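Local structure of GTPase-activating protein GYP1 (1FKM) at residues D177-W180 against C181-L185; Q62-R65 against K66-R69; Y165-D168 against E169-T172; I159-P162 against S163-M166. The protein stimulates GTP hydrolysis by Ypt/Rab GTPases, chiefly Ypt1 and Ypt7, by supplying an arginine finger and a glutamine finger in trans, the region here being its Rab-GAP TBC domain. All blocks are in the same frame, centred on the assembly; numbering follows the deposited sequence.

Interactions 1 and 3 share helix 168-186: interaction 3 forms the helix start, and interaction 1 lies further along it, their centres about 18 Å apart. Interaction 4 is the loop just before, sharing Tyr165 and Met166 with interaction 3, with centres about 9 Å apart. Interaction 2, on helix 57-74, packs against both. It meets interaction 1 through a salt bridge, Asp177 OD2 to Arg65 NH2 at 2.8 Å, and meets interaction 3 where Arg69 CZ approaches Thr172 CG2 at 3.4 Å. All four belong to the TBC domain framework and lie away from the arginine finger Arg96 and the glutamine finger Gln131.

Interaction 1: residues D177-W180 against C181-L185; sequences DTFW and CLTKL
Phe179 and Thr183, one helical turn apart on helix 168-186, form the tight part of this contact. The carbonyl of Phe179 is gripped twice: Thr183 N donates to Phe179 O at 2.9 Å, as expected in an alpha helix, and Thr183 OG1 donates to the same oxygen at 2.8 Å. The two donors come from opposite faces of the carbonyl plane, the hydroxyl standing above it. Thr183 OG1 sits beside its own backbone N (chi1 -64°), the rotation that turns it back toward the preceding turn. Thr183 OG1 also lies over one face of the Phe179 ring, 3.8 Å from Phe179 CE1 and displaced toward the rim. A threonine suits this position because a helix gives its hydroxyl a carbonyl to use, while its methyl adds apolar surface; helix 107-123 packs here through Trp120 on Thr183 and Leu119 on Phe179. Trp180 belongs to this packed side too: Phe179 CE2 lies over its indole, offset toward the rim, while its NE1 bonds Lys64 O on helix 57-74.

The Lys184 side is looser. Its backbone N bonds to Trp180 O at 3.0 Å and Lys184 CG brushes that oxygen at 3.4 Å, but the chain then bends and carries its ammonium away from the contact, as fits an exposed position. Set against the Phe179 ring, the Thr183 hydroxyl thus has a backbone acceptor within its own helix.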
loop_
_atom_site.group_PDB
_atom_site.type_symbol
_atom_site.label_atom_id
_atom_site.label_comp_id
_atom_site.label_asym_id
_atom_site.label_seq_id
_atom_site.Cartn_x
_atom_site.Cartn_y
_atom_site.Cartn_z
ATOM N N ASP A 177 -2.413 -8.480 -12.315
ATOM C CA ASP A 177 -2.912 -7.157 -11.952
ATOM C C ASP A 177 -2.176 -6.634 -10.717
ATOM O O ASP A 177 -1.778 -5.474 -10.673
ATOM C CB ASP A 177 -4.414 -7.197 -11.660
ATOM C CG ASP A 177 -5.249 -7.516 -12.895
ATOM O OD1 ASP A 177 -4.688 -7.585 -14.015
ATOM O OD2 ASP A 177 -6.479 -7.687 -12.742
ATOM N N THR A 178 -2.005 -7.498 -9.721
ATOM C CA THR A 178 -1.322 -7.129 -8.488
ATOM C C THR A 178 0.115 -6.712 -8.799
ATOM O O THR A 178 0.596 -5.678 -8.322
ATOM C CB THR A 178 -1.333 -8.315 -7.495
ATOM O OG1 THR A 178 -2.693 -8.674 -7.206
ATOM C CG2 THR A 178 -0.636 -7.936 -6.189
ATOM N N PHE A 179 0.791 -7.519 -9.608
ATOM C CA PHE A 179 2.175 -7.253 -10.009
ATOM C C PHE A 179 2.356 -5.906 -10.719
ATOM O O PHE A 179 3.250 -5.120 -10.376
ATOM C CB PHE A 179 2.666 -8.368 -10.938
ATOM C CG PHE A 179 3.946 -8.038 -11.646
ATOM C CD1 PHE A 179 5.158 -8.053 -10.966
ATOM C CD2 PHE A 179 3.934 -7.671 -12.995
ATOM C CE1 PHE A 179 6.346 -7.703 -11.612
ATOM C CE2 PHE A 179 5.117 -7.318 -13.652
ATOM C CZ PHE A 179 6.324 -7.333 -12.960
ATOM N N TRP A 180 1.528 -5.644 -11.724
ATOM C CA TRP A 180 1.646 -4.387 -12.463
ATOM C C TRP A 180 1.295 -3.172 -11.604
ATOM O O TRP A 180 1.857 -2.088 -11.792
ATOM C CB TRP A 180 0.754 -4.405 -13.712
ATOM C CG TRP A 180 1.210 -5.374 -14.761
ATOM C CD1 TRP A 180 0.540 -6.472 -15.206
ATOM C CD2 TRP A 180 2.444 -5.329 -15.494
ATOM N NE1 TRP A 180 1.276 -7.117 -16.172
ATOM C CE2 TRP A 180 2.449 -6.436 -16.368
ATOM C CE3 TRP A 180 3.543 -4.459 -15.496
ATOM C CZ2 TRP A 180 3.511 -6.701 -17.242
ATOM C CZ3 TRP A 180 4.603 -4.724 -16.369
ATOM C CH2 TRP A 180 4.573 -5.837 -17.227
ATOM N N CYS A 181 0.357 -3.338 -10.677
ATOM C CA CYS A 181 -0.010 -2.225 -9.809
ATOM C C CYS A 181 1.061 -2.009 -8.749
ATOM O O CYS A 181 1.362 -0.869 -8.393
ATOM C CB CYS A 181 -1.383 -2.466 -9.174
ATOM S SG CYS A 181 -2.729 -2.325 -10.402
ATOM N N LEU A 182 1.646 -3.096 -8.248
ATOM C CA LEU A 182 2.724 -2.974 -7.269
ATOM C C LEU A 182 3.860 -2.241 -7.971
ATOM O O LEU A 182 4.515 -1.371 -7.393
ATOM C CB LEU A 182 3.237 -4.354 -6.833
ATOM C CG LEU A 182 4.516 -4.345 -5.984
ATOM C CD1 LEU A 182 4.239 -3.664 -4.647
ATOM C CD2 LEU A 182 5.003 -5.768 -5.765
ATOM N N THR A 183 4.089 -2.608 -9.229
ATOM C CA THR A 183 5.151 -1.993 -10.013
ATOM C C THR A 183 4.914 -0.491 -10.166
ATOM O O THR A 183 5.832 0.308 -9.975
ATOM C CB THR A 183 5.267 -2.665 -11.404
ATOM O OG1 THR A 183 5.663 -4.035 -11.235
ATOM C CG2 THR A 183 6.312 -1.953 -12.272
ATOM N N LYS A 184 3.680 -0.108 -10.487
ATOM C CA LYS A 184 3.342 1.307 -10.659
ATOM C C LYS A 184 3.532 2.077 -9.358
ATOM O O LYS A 184 3.988 3.219 -9.370
ATOM C CB LYS A 184 1.887 1.465 -11.128
ATOM C CG LYS A 184 1.656 1.187 -12.603
ATOM C CD LYS A 184 2.309 2.253 -13.473
ATOM C CE LYS A 184 2.083 1.984 -14.958
ATOM N NZ LYS A 184 2.780 2.990 -15.810
ATOM N N LEU A 185 3.174 1.451 -8.238
ATOM C CA LEU A 185 3.312 2.087 -6.930
ATOM C C LEU A 185 4.776 2.372 -6.622
ATOM O O LEU A 185 5.152 3.508 -6.335
ATOM C CB LEU A 185 2.748 1.181 -5.829
ATOM C CG LEU A 185 2.881 1.741 -4.407
ATOM C CD1 LEU A 185 1.990 2.972 -4.271
ATOM C CD2 LEU A 185 2.483 0.677 -3.384
#

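Interaction 2: residues Q62-R65 against K66-R69; sequences QRKR and KEYR
Two bends in Lys64, at chi2 (-54°) and chi3 (-65°), curl its chain so that the ammonium ends beside the Glu67 carboxylate, while Glu67 sets CG anti to its backbone N (chi1 -164°) and runs extended beyond it. The two side chains lie side by side and point the same way, which brings Lys64 NZ to 3.3 Å from Glu67 OE1 in a salt bridge whose hydrogen bond is weak. The ammonium also makes a cation-pi contact with Trp180, so a long, flexible lysine can serve the carboxylate and the indole from one helix position.

This is i to i+3 pairing within helix 57-74 of the all-helical TBC domain. One side of helix 57-74 packs on helix 168-186, where Arg65 NH2 forms a salt bridge with Asp177, and Tyr68, the buried residue here, gives its OH to Glu175.

At the next residue, Arg65 O accepts Arg69 N at 3.2 Å, a nearly straight bond. Arg69 CG, beside the backbone N, passes 3.4 Å from Arg65 O; the chain runs extended to NE, and the turn about its last torsion points NH1 at that oxygen, giving a weak hydrogen bond from Arg69 NH1 to Arg65 O at 3.2 Å. Arg65 O lies at the guanidinium edge, near its plane, while Arg69 NH2 forms a salt bridge with Asp173.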
loop_
_atom_site.group_PDB
_atom_site.type_symbol
_atom_site.label_atom_id
_atom_site.label_comp_id
_atom_site.label_asym_id
_atom_site.label_seq_id
_atom_site.Cartn_x
_atom_site.Cartn_y
_atom_site.Cartn_z
ATOM N N GLN A 62 -5.707 -8.206 -21.460
ATOM C CA GLN A 62 -5.258 -9.433 -22.107
ATOM C C GLN A 62 -3.754 -9.373 -22.337
ATOM O O GLN A 62 -3.033 -10.322 -22.033
ATOM C CB GLN A 62 -5.973 -9.641 -23.445
ATOM C CG GLN A 62 -7.457 -9.907 -23.325
ATOM C CD GLN A 62 -8.130 -10.074 -24.677
ATOM O OE1 GLN A 62 -7.942 -9.257 -25.582
ATOM N NE2 GLN A 62 -8.926 -11.127 -24.819
ATOM N N ARG A 63 -3.279 -8.249 -22.859
ATOM C CA ARG A 63 -1.858 -8.081 -23.131
ATOM C C ARG A 63 -1.006 -8.030 -21.866
ATOM O O ARG A 63 0.072 -8.623 -21.814
ATOM C CB ARG A 63 -1.626 -6.821 -23.973
ATOM C CG ARG A 63 -2.240 -6.918 -25.370
ATOM C CD ARG A 63 -1.868 -5.753 -26.283
ATOM N NE ARG A 63 -2.534 -4.498 -25.936
ATOM C CZ ARG A 63 -2.057 -3.601 -25.080
ATOM N NH1 ARG A 63 -0.896 -3.811 -24.471
ATOM N NH2 ARG A 63 -2.738 -2.487 -24.840
ATOM N N LYS A 64 -1.483 -7.327 -20.843
ATOM C CA LYS A 64 -0.722 -7.228 -19.598
ATOM C C LYS A 64 -0.676 -8.554 -18.849
ATOM O O LYS A 64 0.354 -8.919 -18.288
ATOM C CB LYS A 64 -1.320 -6.146 -18.691
ATOM C CG LYS A 64 -1.284 -4.756 -19.294
ATOM C CD LYS A 64 0.125 -4.361 -19.730
ATOM C CE LYS A 64 1.078 -4.240 -18.552
ATOM N NZ LYS A 64 2.434 -3.769 -18.968
ATOM N N ARG A 65 -1.796 -9.267 -18.832
ATOM C CA ARG A 65 -1.871 -10.547 -18.144
ATOM C C ARG A 65 -1.054 -11.597 -18.883
ATOM O O ARG A 65 -0.443 -12.467 -18.267
ATOM C CB ARG A 65 -3.334 -10.968 -17.995
ATOM C CG ARG A 65 -4.084 -10.060 -17.016
ATOM C CD ARG A 65 -5.584 -10.289 -17.008
ATOM N NE ARG A 65 -6.236 -9.478 -15.981
ATOM C CZ ARG A 65 -7.552 -9.349 -15.853
ATOM N NH1 ARG A 65 -8.360 -9.978 -16.696
ATOM N NH2 ARG A 65 -8.062 -8.602 -14.879
ATOM N N LYS A 66 -1.028 -11.501 -20.209
ATOM C CA LYS A 66 -0.243 -12.428 -21.012
ATOM C C LYS A 66 1.245 -12.130 -20.803
ATOM O O LYS A 66 2.070 -13.045 -20.745
ATOM C CB LYS A 66 -0.598 -12.276 -22.493
ATOM C CG LYS A 66 0.171 -13.212 -23.414
ATOM C CD LYS A 66 -0.230 -13.002 -24.867
ATOM C CE LYS A 66 0.569 -13.905 -25.792
ATOM N NZ LYS A 66 2.028 -13.612 -25.717
ATOM N N GLU A 67 1.583 -10.847 -20.689
ATOM C CA GLU A 67 2.972 -10.435 -20.480
ATOM C C GLU A 67 3.489 -10.954 -19.139
ATOM O O GLU A 67 4.640 -11.382 -19.023
ATOM C CB GLU A 67 3.088 -8.908 -20.510
ATOM C CG GLU A 67 4.511 -8.405 -20.682
ATOM C CD GLU A 67 4.626 -6.896 -20.555
ATOM O OE1 GLU A 67 3.642 -6.190 -20.857
ATOM O OE2 GLU A 67 5.711 -6.415 -20.165
ATOM N N TYR A 68 2.641 -10.894 -18.117
ATOM C CA TYR A 68 3.015 -11.387 -16.793
ATOM C C TYR A 68 3.388 -12.863 -16.914
ATOM O O TYR A 68 4.453 -13.289 -16.466
ATOM C CB TYR A 68 1.842 -11.243 -15.827
ATOM C CG TYR A 68 2.071 -11.910 -14.491
ATOM C CD1 TYR A 68 2.952 -11.358 -13.562
ATOM C CD2 TYR A 68 1.431 -13.109 -14.166
ATOM C CE1 TYR A 68 3.195 -11.978 -12.343
ATOM C CE2 TYR A 68 1.668 -13.743 -12.937
ATOM C CZ TYR A 68 2.555 -13.168 -12.038
ATOM O OH TYR A 68 2.826 -13.781 -10.836
ATOM N N ARG A 69 2.496 -13.629 -17.532
ATOM C CA ARG A 69 2.689 -15.064 -17.730
ATOM C C ARG A 69 3.980 -15.370 -18.487
ATOM O O ARG A 69 4.779 -16.203 -18.055
ATOM C CB ARG A 69 1.500 -15.652 -18.499
ATOM C CG ARG A 69 0.195 -15.739 -17.708
ATOM C CD ARG A 69 -0.914 -16.322 -18.575
ATOM N NE ARG A 69 -2.107 -16.688 -17.815
ATOM C CZ ARG A 69 -2.978 -15.822 -17.302
ATOM N NH1 ARG A 69 -2.798 -14.519 -17.464
ATOM N NH2 ARG A 69 -4.033 -16.260 -16.622
#

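Interaction 3: residues Y165-D168 against E169-T172; sequences YMVD and EQIT
Hydrogen bonds from Gln170 and Val167 open helix 168-186. Val167 takes the N-cap position, and Gln170, three residues on, turns its amide back to accept Val167 N on OE1 at 3.0 Å. The bond is nearly straight and lies in the amide carbonyl plane, on a lone pair. This is the return half of a capping box; valine has no side-chain acceptor for the other half. Gln170 CG lies beside its own backbone N (chi1 -65°) and the chain then runs extended, bringing OE1 to that N-H. Without the amide of Gln170, as with an alanine here, Val167 N would probably lose this acceptor and the entry to the helix could fray. Ile171 N bonds to Val167 O at 3.1 Å. One residue on, Asp168 O accepts both Thr172 N (3.0 Å) and Thr172 OG1 (3.1 Å) from opposite faces of its plane.

Apolar contacts back up these bonds. Val167 CG2 rests 3.5 Å from Gln170 CG. Met166, present as selenomethionine, and Ile171 flank the N-cap as a hydrophobic staple, Met166 CB to Ile171 CG1 at 3.9 Å. The Met166 CE methyl meanwhile lies against Gln170 CB at 3.8 Å.

In the fold, Met166 packs on Leu145 of helix 133-145, while Thr172 touches Tyr68 and Arg69 of helix 57-74.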
loop_
_atom_site.group_PDB
_atom_site.type_symbol
_atom_site.label_atom_id
_atom_site.label_comp_id
_atom_site.label_asym_id
_atom_site.label_seq_id
_atom_site.Cartn_x
_atom_site.Cartn_y
_atom_site.Cartn_z
ATOM N N TYR A 165 -12.598 -20.595 -4.549
ATOM C CA TYR A 165 -13.582 -19.849 -5.322
ATOM C C TYR A 165 -13.032 -19.251 -6.616
ATOM O O TYR A 165 -13.719 -18.501 -7.304
ATOM C CB TYR A 165 -14.257 -18.770 -4.452
ATOM C CG TYR A 165 -13.363 -17.672 -3.900
ATOM C CD1 TYR A 165 -13.146 -16.492 -4.617
ATOM C CD2 TYR A 165 -12.783 -17.788 -2.635
ATOM C CE1 TYR A 165 -12.380 -15.448 -4.085
ATOM C CE2 TYR A 165 -12.010 -16.750 -2.092
ATOM C CZ TYR A 165 -11.817 -15.585 -2.823
ATOM O OH TYR A 165 -11.068 -14.556 -2.292
HETATM N N MSE A 166 -11.798 -19.611 -6.958
HETATM C CA MSE A 166 -11.172 -19.125 -8.182
HETATM C C MSE A 166 -10.411 -20.255 -8.869
HETATM O O MSE A 166 -9.811 -21.098 -8.205
HETATM C CB MSE A 166 -10.191 -17.990 -7.868
HETATM C CG MSE A 166 -10.826 -16.719 -7.335
HETATM SE SE MSE A 166 -9.483 -15.450 -6.738
HETATM C CE MSE A 166 -8.706 -14.996 -8.448
ATOM N N VAL A 167 -10.449 -20.280 -10.197
ATOM C CA VAL A 167 -9.719 -21.294 -10.945
ATOM C C VAL A 167 -8.313 -20.748 -11.188
ATOM O O VAL A 167 -8.080 -19.541 -11.074
ATOM C CB VAL A 167 -10.404 -21.618 -12.295
ATOM C CG1 VAL A 167 -11.754 -22.283 -12.042
ATOM C CG2 VAL A 167 -10.585 -20.349 -13.120
ATOM N N ASP A 168 -7.380 -21.635 -11.517
ATOM C CA ASP A 168 -5.991 -21.251 -11.752
ATOM C C ASP A 168 -5.781 -20.049 -12.669
ATOM O O ASP A 168 -4.954 -19.187 -12.369
ATOM C CB ASP A 168 -5.195 -22.443 -12.295
ATOM C CG ASP A 168 -5.027 -23.549 -11.268
ATOM O OD1 ASP A 168 -4.575 -23.253 -10.141
ATOM O OD2 ASP A 168 -5.340 -24.717 -11.589
ATOM N N GLU A 169 -6.509 -19.993 -13.781
ATOM C CA GLU A 169 -6.371 -18.881 -14.722
ATOM C C GLU A 169 -6.738 -17.531 -14.101
ATOM O O GLU A 169 -6.129 -16.506 -14.418
ATOM C CB GLU A 169 -7.233 -19.116 -15.968
ATOM C CG GLU A 169 -7.347 -17.889 -16.867
ATOM C CD GLU A 169 -8.023 -18.179 -18.195
ATOM O OE1 GLU A 169 -9.131 -18.757 -18.194
ATOM O OE2 GLU A 169 -7.444 -17.819 -19.242
ATOM N N GLN A 170 -7.739 -17.533 -13.229
ATOM C CA GLN A 170 -8.176 -16.310 -12.567
ATOM C C GLN A 170 -7.135 -15.868 -11.539
ATOM O O GLN A 170 -6.857 -14.679 -11.395
ATOM C CB GLN A 170 -9.517 -16.539 -11.872
ATOM C CG GLN A 170 -10.671 -16.827 -12.812
ATOM C CD GLN A 170 -11.958 -17.089 -12.057
ATOM O OE1 GLN A 170 -12.039 -18.020 -11.255
ATOM N NE2 GLN A 170 -12.968 -16.262 -12.301
ATOM N N ILE A 171 -6.565 -16.829 -10.821
ATOM C CA ILE A 171 -5.549 -16.512 -9.827
ATOM C C ILE A 171 -4.336 -15.888 -10.523
ATOM O O ILE A 171 -3.710 -14.964 -9.997
ATOM C CB ILE A 171 -5.138 -17.783 -9.036
ATOM C CG1 ILE A 171 -6.317 -18.239 -8.168
ATOM C CG2 ILE A 171 -3.908 -17.505 -8.177
ATOM C CD1 ILE A 171 -6.059 -19.483 -7.345
ATOM N N THR A 172 -4.013 -16.381 -11.717
ATOM C CA THR A 172 -2.884 -15.833 -12.457
ATOM C C THR A 172 -3.221 -14.424 -12.949
ATOM O O THR A 172 -2.348 -13.554 -12.982
ATOM C CB THR A 172 -2.497 -16.733 -13.657
ATOM O OG1 THR A 172 -2.136 -18.033 -13.173
ATOM C CG2 THR A 172 -1.302 -16.148 -14.404
#

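Interaction 4: residues I159-P162 against S163-M166; sequences IKDP and STYM
Asp161 and Ser163 begin the network of hydrogen bonds in this loop. Carboxylate oxygen Asp161 OD1 accepts Ser163 N at 2.8 Å, closing an Asx turn, and also takes Ser163 OG at a short 2.5 Å. Both donors come from the same face of the carboxylate, the hydroxyl well above its plane. Asp161 CG stands anti to its backbone N (chi1 -173°), which carries the carboxylate forward over the turn. Asp161 O in turn accepts Thr164 N at 2.9 Å, making residues 161-164 a beta turn, and receives Thr164 OG1 as well. Proline suits the second place of that turn because its ring fixes phi. Shortening Asp161 to an alanine is likely to leave Ser163 N and OG without their shared acceptor and let the turn relax. A second, overlapping turn is closed by Tyr165 N on Pro162 O at 3.2 Å.

A water bridges Lys160 O and Tyr165 OH across the turn, donating to the first and accepting from the second; the water oxygen is 2.6 Å from Lys160 O and 2.6 Å from Tyr165 OH.

Among the apolar contacts, Pro162 CA lies over the Tyr165 ring face in a CH-pi contact, 4.1 Å from its centroid. Pro162 CB meets Met166 SE at 4.2 Å.

The loop runs between helices 133-145 and 168-186. Pro162 and Tyr165 pack on Leu145, and Asp161 OD1 is also bonded to Ser108 of helix 107-123.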
loop_
_atom_site.group_PDB
_atom_site.type_symbol
_atom_site.label_atom_id
_atom_site.label_comp_id
_atom_site.label_asym_id
_atom_site.label_seq_id
_atom_site.Cartn_x
_atom_site.Cartn_y
_atom_site.Cartn_z
ATOM N N ILE A 159 -10.383 -14.497 5.352
ATOM C CA ILE A 159 -10.451 -15.830 5.943
ATOM C C ILE A 159 -10.761 -16.963 4.967
ATOM O O ILE A 159 -10.878 -18.120 5.372
ATOM C CB ILE A 159 -11.490 -15.873 7.088
ATOM C CG1 ILE A 159 -12.870 -15.488 6.558
ATOM C CG2 ILE A 159 -11.071 -14.926 8.209
ATOM C CD1 ILE A 159 -13.976 -15.619 7.581
ATOM N N LYS A 160 -10.876 -16.645 3.682
ATOM C CA LYS A 160 -11.182 -17.669 2.691
ATOM C C LYS A 160 -10.029 -17.952 1.729
ATOM O O LYS A 160 -9.358 -17.032 1.266
ATOM C CB LYS A 160 -12.431 -17.270 1.899
ATOM C CG LYS A 160 -13.653 -17.073 2.782
ATOM C CD LYS A 160 -14.891 -16.692 1.990
ATOM C CE LYS A 160 -16.086 -16.538 2.923
ATOM N NZ LYS A 160 -17.337 -16.161 2.209
ATOM N N ASP A 161 -9.811 -19.233 1.439
ATOM C CA ASP A 161 -8.753 -19.656 0.522
ATOM C C ASP A 161 -9.200 -19.369 -0.911
ATOM O O ASP A 161 -10.200 -19.923 -1.371
ATOM C CB ASP A 161 -8.493 -21.156 0.676
ATOM C CG ASP A 161 -7.284 -21.633 -0.121
ATOM O OD1 ASP A 161 -7.007 -21.086 -1.212
ATOM O OD2 ASP A 161 -6.618 -22.582 0.343
ATOM N N PRO A 162 -8.460 -18.506 -1.638
ATOM C CA PRO A 162 -8.794 -18.153 -3.022
ATOM C C PRO A 162 -8.966 -19.355 -3.949
ATOM O O PRO A 162 -9.722 -19.294 -4.920
ATOM C CB PRO A 162 -7.618 -17.270 -3.448
ATOM C CG PRO A 162 -7.233 -16.600 -2.171
ATOM C CD PRO A 162 -7.280 -17.750 -1.179
ATOM N N SER A 163 -8.256 -20.440 -3.658
ATOM C CA SER A 163 -8.340 -21.634 -4.492
ATOM C C SER A 163 -9.680 -22.350 -4.346
ATOM O O SER A 163 -9.951 -23.310 -5.064
ATOM C CB SER A 163 -7.194 -22.595 -4.162
ATOM O OG SER A 163 -7.253 -23.020 -2.812
ATOM N N THR A 164 -10.519 -21.881 -3.423
ATOM C CA THR A 164 -11.830 -22.485 -3.207
ATOM C C THR A 164 -12.923 -21.757 -3.984
ATOM O O THR A 164 -14.051 -22.242 -4.069
ATOM C CB THR A 164 -12.224 -22.499 -1.709
ATOM O OG1 THR A 164 -12.418 -21.160 -1.244
ATOM C CG2 THR A 164 -11.143 -23.167 -0.878
ATOM N N TYR A 165 -12.598 -20.595 -4.549
ATOM C CA TYR A 165 -13.582 -19.849 -5.322
ATOM C C TYR A 165 -13.032 -19.251 -6.616
ATOM O O TYR A 165 -13.719 -18.501 -7.304
ATOM C CB TYR A 165 -14.257 -18.770 -4.452
ATOM C CG TYR A 165 -13.363 -17.672 -3.900
ATOM C CD1 TYR A 165 -13.146 -16.492 -4.617
ATOM C CD2 TYR A 165 -12.783 -17.788 -2.635
ATOM C CE1 TYR A 165 -12.380 -15.448 -4.085
ATOM C CE2 TYR A 165 -12.010 -16.750 -2.092
ATOM C CZ TYR A 165 -11.817 -15.585 -2.823
ATOM O OH TYR A 165 -11.068 -14.556 -2.292
HETATM N N MSE A 166 -11.798 -19.611 -6.958
HETATM C CA MSE A 166 -11.172 -19.125 -8.182
HETATM C C MSE A 166 -10.411 -20.255 -8.869
HETATM O O MSE A 166 -9.811 -21.098 -8.205
HETATM C CB MSE A 166 -10.191 -17.990 -7.868
HETATM C CG MSE A 166 -10.826 -16.719 -7.335
HETATM SE SE MSE A 166 -9.483 -15.450 -6.738
HETATM C CE MSE A 166 -8.706 -14.996 -8.448
HETATM O O HOH W 1 -10.136 -14.766 0.165
#